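Local coordinates for GAF domain-containing protein (Thermoplasma acidophilum, PDB 4MMN) that probably reduces free methionine-R-sulfoxide back to methionine, as a type II free methionine-R-sulfoxide reductase built on a GAF domain, at residues G36-E41 with I53-G58; T48-I53 with K80-F85. All coordinates share one frame; numbering follows the deposited sequence.

Interaction 1: G36-E41 with I53-G58; sequences GKLKLE and INLGDG
L38 and I53 form an antiparallel hydrogen-bonded pair at the edge of the sheet, their CA atoms 5.0 Å apart. The firmer half of the pair is I53 N to L38 O, 2.8 Å long with an N-H...O angle of 153°. The return bond, L38 N to I53 O, is weak at 3.3 Å. Both backbone polar groups of L38 are thus spent on I53, whereas those on the inner side of the strand go to strand 27-34, K39 pairing with V32.

The two side chains leave the same face of the sheet and touch at their bases, L38 CB to I53 CB 3.9 Å. L38 swings CG beside its own backbone N (chi1 -78°), and its CD1 meets L55 CD1 at 4.0 Å, the two leucines crossing at an angle. L55 CD2 also rests 3.6 Å from G36 O, a van der Waals contact of a methyl with a carbonyl oxygen.

Beyond the strand the chain turns back on itself: D57 N bonds to N54 O at 2.9 Å, D57 O is hydrogen-bonded to S61 OG, and the same hydroxyl is only weakly bonded to G56 N. On the face carrying L38 and I53, L38 touches Y31 and L33 of strand 27-34, and I53 touches C60 and S61 of helix 58-65. The arrangement is a short edge strand closing one side of the antiparallel sheet of a GAF domain.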
ATOM      1  N   GLY A  36     -19.140  11.221   6.693  1.00 74.63           N
ATOM      2  CA  GLY A  36     -19.164  12.635   6.355  1.00 69.35           C
ATOM      3  C   GLY A  36     -18.203  13.497   7.147  1.00 76.76           C
ATOM      4  O   GLY A  36     -18.248  14.734   7.067  1.00 78.16           O
ATOM      5  N   LYS A  37     -17.330  12.846   7.914  1.00 71.84           N
ATOM      6  CA  LYS A  37     -16.323  13.554   8.692  1.00 72.74           C
ATOM      7  C   LYS A  37     -14.918  13.059   8.371  1.00 70.16           C
ATOM      8  O   LYS A  37     -14.729  11.904   7.990  1.00 70.61           O
ATOM      9  CB  LYS A  37     -16.630  13.405  10.178  1.00 78.85           C
ATOM     10  CG  LYS A  37     -17.957  14.058  10.528  1.00 91.53           C
ATOM     11  CD  LYS A  37     -18.387  13.851  11.977  1.00101.23           C
ATOM     12  CE  LYS A  37     -19.800  14.417  12.188  1.00101.50           C
ATOM     13  NZ  LYS A  37     -20.398  14.078  13.511  1.00108.57           N
ATOM     14  N   LEU A  38     -13.938  13.947   8.521  1.00 67.29           N
ATOM     15  CA  LEU A  38     -12.542  13.593   8.306  1.00 65.27           C
ATOM     16  C   LEU A  38     -11.932  13.086   9.603  1.00 66.42           C
ATOM     17  O   LEU A  38     -11.784  13.839  10.551  1.00 65.16           O
ATOM     18  CB  LEU A  38     -11.767  14.795   7.789  1.00 65.63           C
ATOM     19  CG  LEU A  38     -12.004  15.055   6.308  1.00 64.56           C
ATOM     20  CD1 LEU A  38     -11.516  16.446   5.883  1.00 60.39           C
ATOM     21  CD2 LEU A  38     -11.317  13.956   5.518  1.00 61.40           C
ATOM     22  N   LYS A  39     -11.582  11.804   9.629  1.00 65.40           N
ATOM     23  CA  LYS A  39     -10.999  11.173  10.805  1.00 59.23           C
ATOM     24  C   LYS A  39      -9.574  10.732  10.506  1.00 66.32           C
ATOM     25  O   LYS A  39      -9.272  10.175   9.438  1.00 60.24           O
ATOM     26  CB  LYS A  39     -11.849   9.978  11.229  1.00 64.84           C
ATOM     27  CG  LYS A  39     -13.255  10.358  11.668  1.00 77.12           C
ATOM     28  CD  LYS A  39     -14.075   9.116  12.046  1.00 91.61           C
ATOM     29  CE  LYS A  39     -15.491   9.459  12.547  1.00 91.39           C
ATOM     30  NZ  LYS A  39     -16.302   8.242  12.880  1.00 86.60           N
ATOM     31  N   LEU A  40      -8.697  10.983  11.468  1.00 67.37           N
ATOM     32  CA  LEU A  40      -7.296  10.660  11.322  1.00 60.12           C
ATOM     33  C   LEU A  40      -7.094   9.174  11.589  1.00 63.22           C
ATOM     34  O   LEU A  40      -7.505   8.675  12.639  1.00 62.78           O
ATOM     35  CB  LEU A  40      -6.485  11.523  12.282  1.00 62.67           C
ATOM     36  CG  LEU A  40      -4.975  11.395  12.249  1.00 67.50           C
ATOM     37  CD1 LEU A  40      -4.514  11.670  10.821  1.00 62.14           C
ATOM     38  CD2 LEU A  40      -4.372  12.403  13.220  1.00 65.15           C
ATOM     39  N   GLU A  41      -6.416   8.465  10.688  1.00 60.85           N
ATOM     40  CA  GLU A  41      -6.310   7.015  10.857  1.00 59.47           C
ATOM     41  C   GLU A  41      -4.881   6.545  10.788  1.00 57.93           C
ATOM     42  O   GLU A  41      -4.592   5.376  11.037  1.00 52.40           O
ATOM     43  CB  GLU A  41      -7.142   6.286   9.801  1.00 64.63           C
ATOM     44  CG  GLU A  41      -8.652   6.416   9.999  1.00 64.61           C
ATOM     45  CD  GLU A  41      -9.142   5.590  11.181  1.00 64.73           C
ATOM     46  OE1 GLU A  41      -8.343   4.801  11.744  1.00 66.14           O
ATOM     47  OE2 GLU A  41     -10.324   5.732  11.559  1.00 70.36           O
ATOM     48  N   ILE A  53     -12.221  16.122  12.061  1.00 67.27           N
ATOM     49  CA  ILE A  53     -12.431  17.449  11.517  1.00 66.54           C
ATOM     50  C   ILE A  53     -13.851  17.580  11.031  1.00 70.88           C
ATOM     51  O   ILE A  53     -14.332  16.716  10.293  1.00 73.13           O
ATOM     52  CB  ILE A  53     -11.451  17.724  10.384  1.00 65.83           C
ATOM     53  CG1 ILE A  53     -10.014  17.616  10.931  1.00 67.98           C
ATOM     54  CG2 ILE A  53     -11.763  19.067   9.734  1.00 62.02           C
ATOM     55  CD1 ILE A  53      -8.921  17.874   9.935  1.00 60.00           C
ATOM     56  N   ASN A  54     -14.531  18.644  11.454  1.00 72.79           N
ATOM     57  CA  ASN A  54     -15.893  18.899  10.980  1.00 78.66           C
ATOM     58  C   ASN A  54     -15.831  19.408   9.569  1.00 80.67           C
ATOM     59  O   ASN A  54     -15.165  20.412   9.305  1.00 80.31           O
ATOM     60  CB  ASN A  54     -16.604  19.896  11.875  1.00 78.63           C
ATOM     61  CG  ASN A  54     -16.347  19.623  13.331  1.00 90.94           C
ATOM     62  OD1 ASN A  54     -16.486  18.487  13.784  1.00 87.97           O
ATOM     63  ND2 ASN A  54     -15.900  20.642  14.065  1.00100.35           N
ATOM     64  N   LEU A  55     -16.547  18.739   8.666  1.00 84.36           N
ATOM     65  CA  LEU A  55     -16.430  19.067   7.257  1.00 79.69           C
ATOM     66  C   LEU A  55     -16.845  20.515   7.046  1.00 80.78           C
ATOM     67  O   LEU A  55     -17.953  20.937   7.408  1.00 77.41           O
ATOM     68  CB  LEU A  55     -17.249  18.111   6.396  1.00 79.72           C
ATOM     69  CG  LEU A  55     -16.639  17.980   5.001  1.00 70.69           C
ATOM     70  CD1 LEU A  55     -15.128  17.938   5.123  1.00 67.51           C
ATOM     71  CD2 LEU A  55     -17.157  16.722   4.314  1.00 62.28           C
ATOM     72  N   GLY A  56     -15.915  21.264   6.459  1.00 76.25           N
ATOM     73  CA  GLY A  56     -16.010  22.703   6.352  1.00 71.35           C
ATOM     74  C   GLY A  56     -14.765  23.356   6.917  1.00 73.71           C
ATOM     75  O   GLY A  56     -14.201  24.271   6.305  1.00 81.10           O
ATOM     76  N   ASP A  57     -14.291  22.872   8.055  1.00 73.56           N
ATOM     77  CA  ASP A  57     -13.114  23.487   8.652  1.00 73.67           C
ATOM     78  C   ASP A  57     -11.816  23.050   8.002  1.00 63.28           C
ATOM     79  O   ASP A  57     -11.632  21.879   7.679  1.00 63.43           O
ATOM     80  CB  ASP A  57     -13.053  23.204  10.149  1.00 74.47           C
ATOM     81  CG  ASP A  57     -14.230  23.792  10.888  1.00 87.25           C
ATOM     82  OD1 ASP A  57     -14.993  24.585  10.280  1.00 91.11           O
ATOM     83  OD2 ASP A  57     -14.367  23.495  12.090  1.00 98.51           O
ATOM     84  N   GLY A  58     -10.917  24.009   7.807  1.00 63.23           N
ATOM     85  CA  GLY A  58      -9.547  23.705   7.422  1.00 60.98           C
ATOM     86  C   GLY A  58      -9.293  23.409   5.961  1.00 57.72           C
ATOM     87  O   GLY A  58     -10.224  23.162   5.190  1.00 65.16           O
TER

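Interaction 2: T48-I53 with K80-F85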
ATOM      1  N   THR A  48      -1.732  15.664  16.780  1.00 79.36           N
ATOM      2  CA  THR A  48      -2.613  16.806  16.523  1.00 85.91           C
ATOM      3  C   THR A  48      -3.842  16.794  17.437  1.00 88.31           C
ATOM      4  O   THR A  48      -4.394  15.735  17.764  1.00 80.88           O
ATOM      5  CB  THR A  48      -3.090  16.869  15.042  1.00 82.50           C
ATOM      6  OG1 THR A  48      -3.903  18.041  14.841  1.00 80.46           O
ATOM      7  CG2 THR A  48      -3.894  15.626  14.680  1.00 80.46           C
ATOM      8  N   ASP A  49      -4.278  17.984  17.842  1.00 93.05           N
ATOM      9  CA  ASP A  49      -5.517  18.111  18.606  1.00 98.19           C
ATOM     10  C   ASP A  49      -6.707  17.812  17.714  1.00 95.36           C
ATOM     11  O   ASP A  49      -7.811  17.590  18.213  1.00 96.55           O
ATOM     12  CB  ASP A  49      -5.672  19.490  19.268  1.00104.64           C
ATOM     13  CG  ASP A  49      -5.059  19.549  20.679  1.00108.96           C
ATOM     14  OD1 ASP A  49      -4.634  18.497  21.219  1.00104.12           O
ATOM     15  OD2 ASP A  49      -5.026  20.657  21.261  1.00114.38           O
ATOM     16  N   HIS A  50      -6.494  17.810  16.399  1.00 93.69           N
ATOM     17  CA  HIS A  50      -7.612  17.638  15.483  1.00 86.47           C
ATOM     18  C   HIS A  50      -7.571  16.283  14.803  1.00 82.31           C
ATOM     19  O   HIS A  50      -7.180  16.158  13.647  1.00 85.31           O
ATOM     20  CB  HIS A  50      -7.614  18.736  14.431  1.00 82.75           C
ATOM     21  CG  HIS A  50      -7.932  20.088  14.979  1.00 90.21           C
ATOM     22  ND1 HIS A  50      -6.959  20.968  15.395  1.00 88.07           N
ATOM     23  CD2 HIS A  50      -9.119  20.706  15.190  1.00 88.68           C
ATOM     24  CE1 HIS A  50      -7.533  22.078  15.830  1.00 88.75           C
ATOM     25  NE2 HIS A  50      -8.843  21.944  15.716  1.00 83.80           N
ATOM     26  N   VAL A  51      -7.983  15.268  15.555  1.00 81.49           N
ATOM     27  CA  VAL A  51      -8.034  13.897  15.074  1.00 75.93           C
ATOM     28  C   VAL A  51      -9.323  13.697  14.284  1.00 71.26           C
ATOM     29  O   VAL A  51      -9.440  12.784  13.466  1.00 73.12           O
ATOM     30  CB  VAL A  51      -7.924  12.904  16.241  1.00 74.53           C
ATOM     31  CG1 VAL A  51      -7.883  11.467  15.737  1.00 71.77           C
ATOM     32  CG2 VAL A  51      -6.672  13.216  17.048  1.00 74.09           C
ATOM     33  N   GLU A  52     -10.301  14.555  14.546  1.00 68.96           N
ATOM     34  CA  GLU A  52     -11.539  14.558  13.781  1.00 69.40           C
ATOM     35  C   GLU A  52     -11.836  15.965  13.319  1.00 70.50           C
ATOM     36  O   GLU A  52     -11.669  16.909  14.077  1.00 83.61           O
ATOM     37  CB  GLU A  52     -12.710  14.009  14.596  1.00 76.60           C
ATOM     38  CG  GLU A  52     -14.048  14.099  13.856  1.00 86.85           C
ATOM     39  CD  GLU A  52     -15.122  13.181  14.427  1.00 96.58           C
ATOM     40  OE1 GLU A  52     -14.778  12.104  14.982  1.00 93.28           O
ATOM     41  OE2 GLU A  52     -16.314  13.554  14.320  1.00 98.15           O
ATOM     42  N   ILE A  53     -12.221  16.122  12.061  1.00 67.27           N
ATOM     43  CA  ILE A  53     -12.431  17.449  11.517  1.00 66.54           C
ATOM     44  C   ILE A  53     -13.851  17.580  11.031  1.00 70.88           C
ATOM     45  O   ILE A  53     -14.332  16.716  10.293  1.00 73.13           O
ATOM     46  CB  ILE A  53     -11.451  17.724  10.384  1.00 65.83           C
ATOM     47  CG1 ILE A  53     -10.014  17.616  10.931  1.00 67.98           C
ATOM     48  CG2 ILE A  53     -11.763  19.067   9.734  1.00 62.02           C
ATOM     49  CD1 ILE A  53      -8.921  17.874   9.935  1.00 60.00           C
ATOM     50  N   LYS A  80      -9.152  29.840   5.088  1.00 60.56           N
ATOM     51  CA  LYS A  80      -9.712  28.526   5.304  1.00 57.91           C
ATOM     52  C   LYS A  80      -8.717  27.658   6.072  1.00 58.63           C
ATOM     53  O   LYS A  80      -9.016  26.522   6.416  1.00 61.98           O
ATOM     54  CB  LYS A  80     -10.111  27.902   3.964  1.00 56.14           C
ATOM     55  CG  LYS A  80     -11.513  28.293   3.552  1.00 54.39           C
ATOM     56  CD  LYS A  80     -11.863  27.786   2.169  1.00 64.22           C
ATOM     57  CE  LYS A  80     -13.356  27.952   1.901  1.00 66.12           C
ATOM     58  NZ  LYS A  80     -13.748  29.385   1.983  1.00 61.99           N
ATOM     59  N   TYR A  81      -7.556  28.212   6.397  1.00 59.04           N
ATOM     60  CA  TYR A  81      -6.563  27.451   7.148  1.00 62.92           C
ATOM     61  C   TYR A  81      -7.057  27.154   8.558  1.00 61.68           C
ATOM     62  O   TYR A  81      -7.722  27.979   9.163  1.00 63.59           O
ATOM     63  CB  TYR A  81      -5.236  28.202   7.199  1.00 62.13           C
ATOM     64  CG  TYR A  81      -4.209  27.557   8.082  1.00 62.71           C
ATOM     65  CD1 TYR A  81      -3.771  26.261   7.849  1.00 64.71           C
ATOM     66  CD2 TYR A  81      -3.673  28.246   9.152  1.00 61.15           C
ATOM     67  CE1 TYR A  81      -2.816  25.669   8.668  1.00 63.29           C
ATOM     68  CE2 TYR A  81      -2.724  27.675   9.970  1.00 63.04           C
ATOM     69  CZ  TYR A  81      -2.295  26.389   9.729  1.00 69.04           C
ATOM     70  OH  TYR A  81      -1.349  25.838  10.573  1.00 74.21           O
ATOM     71  N   LEU A  82      -6.750  25.960   9.055  1.00 61.18           N
ATOM     72  CA  LEU A  82      -7.078  25.550  10.420  1.00 64.55           C
ATOM     73  C   LEU A  82      -5.808  25.089  11.134  1.00 68.91           C
ATOM     74  O   LEU A  82      -5.241  24.037  10.784  1.00 69.59           O
ATOM     75  CB  LEU A  82      -8.115  24.419  10.414  1.00 69.80           C
ATOM     76  CG  LEU A  82      -8.776  23.838  11.678  1.00 70.27           C
ATOM     77  CD1 LEU A  82      -7.934  22.746  12.350  1.00 73.35           C
ATOM     78  CD2 LEU A  82      -9.138  24.936  12.665  1.00 78.78           C
ATOM     79  N   ALA A  83      -5.357  25.872  12.117  1.00 68.48           N
ATOM     80  CA  ALA A  83      -4.085  25.601  12.803  1.00 71.17           C
ATOM     81  C   ALA A  83      -4.129  24.373  13.736  1.00 74.01           C
ATOM     82  O   ALA A  83      -4.880  24.332  14.717  1.00 69.55           O
ATOM     83  CB  ALA A  83      -3.655  26.819  13.574  1.00 64.79           C
ATOM     84  N   CYS A  84      -3.324  23.368  13.413  1.00 70.43           N
ATOM     85  CA  CYS A  84      -3.222  22.190  14.246  1.00 71.99           C
ATOM     86  C   CYS A  84      -1.858  22.221  14.881  1.00 74.77           C
ATOM     87  O   CYS A  84      -1.581  21.477  15.817  1.00 81.44           O
ATOM     88  CB  CYS A  84      -3.427  20.907  13.437  1.00 71.17           C
ATOM     89  SG  CYS A  84      -5.069  20.756  12.644  1.00 86.25           S
ATOM     90  N   PHE A  85      -1.003  23.091  14.359  1.00 68.34           N
ATOM     91  CA  PHE A  85       0.359  23.191  14.857  1.00 71.68           C
ATOM     92  C   PHE A  85       0.820  24.629  14.761  1.00 76.10           C
ATOM     93  O   PHE A  85       0.620  25.285  13.737  1.00 77.81           O
ATOM     94  CB  PHE A  85       1.287  22.276  14.085  1.00 66.47           C
ATOM     95  CG  PHE A  85       0.863  20.846  14.109  1.00 70.91           C
ATOM     96  CD1 PHE A  85       1.148  20.042  15.201  1.00 76.47           C
ATOM     97  CD2 PHE A  85       0.160  20.301  13.046  1.00 71.31           C
ATOM     98  CE1 PHE A  85       0.746  18.703  15.233  1.00 78.54           C
ATOM     99  CE2 PHE A  85      -0.247  18.965  13.067  1.00 74.15           C
ATOM    100  CZ  PHE A  85       0.048  18.162  14.162  1.00 73.67           C
TER
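T48 and C84 bring the two loops closest, their CA atoms 5.9 Å apart, and with neither strand pairing nor any hydrogen bond joining the segments, the contact rests almost wholly on side chains. H50 has the largest share. L82 comes at its imidazole from the opposite direction and sets CD1 almost exactly over the middle of one ring face, 3.5 Å from the H50 ring centroid and 5° off the normal: a CH-pi contact. C84 reaches the same ring obliquely, its SG 4.1 Å from the H50 centroid and 52° off the normal, with H50 ND1 the nearest ring atom.

T48 fills the other end. A chi1 of -178° sets T48 OG1 opposite its own amide nitrogen, and the hydroxyl reaches forward to accept from H50 N at 3.0 Å, an ST turn that helps hold the backbone from which the imidazole projects. The same oxygen lies against C84 CB. T48 CB packs obliquely on the F85 ring, 3.5 Å from F85 CZ, and that ring in turn meets W27. H50 O is tied to the sheet by the hydroxyl of Y31.

Replacing H50 by an alanine is likely to leave the L82 methyl and the C84 sulfur without the ring they pack on and to open a gap between the loops. This pairing of loops beside the sheet, with a cysteine and a histidine side by side, is consistent with the ligand pocket of GAF domains, here probably that for methionine sulfoxide.

How the interactions relate
Interactions 1 and 2 lie with their centres about 9 Å apart on the same side of the chain's centre, and share I53. Along the chain their segments alternate: 36-41, 48-53, then 53-58 and 80-85. The first contact pairs neighbouring strands 37-44 and 52-53 of the sheet; the second carries the connection between those strands over to the long loop between strands 70-72 and 90-98. They also touch directly, through a probable hydrogen bond from L40 N to V51 O and through packing of G58 on L82. The loop bearing H50 is therefore held to the sheet edge on one side while meeting the 80-85 loop on the other.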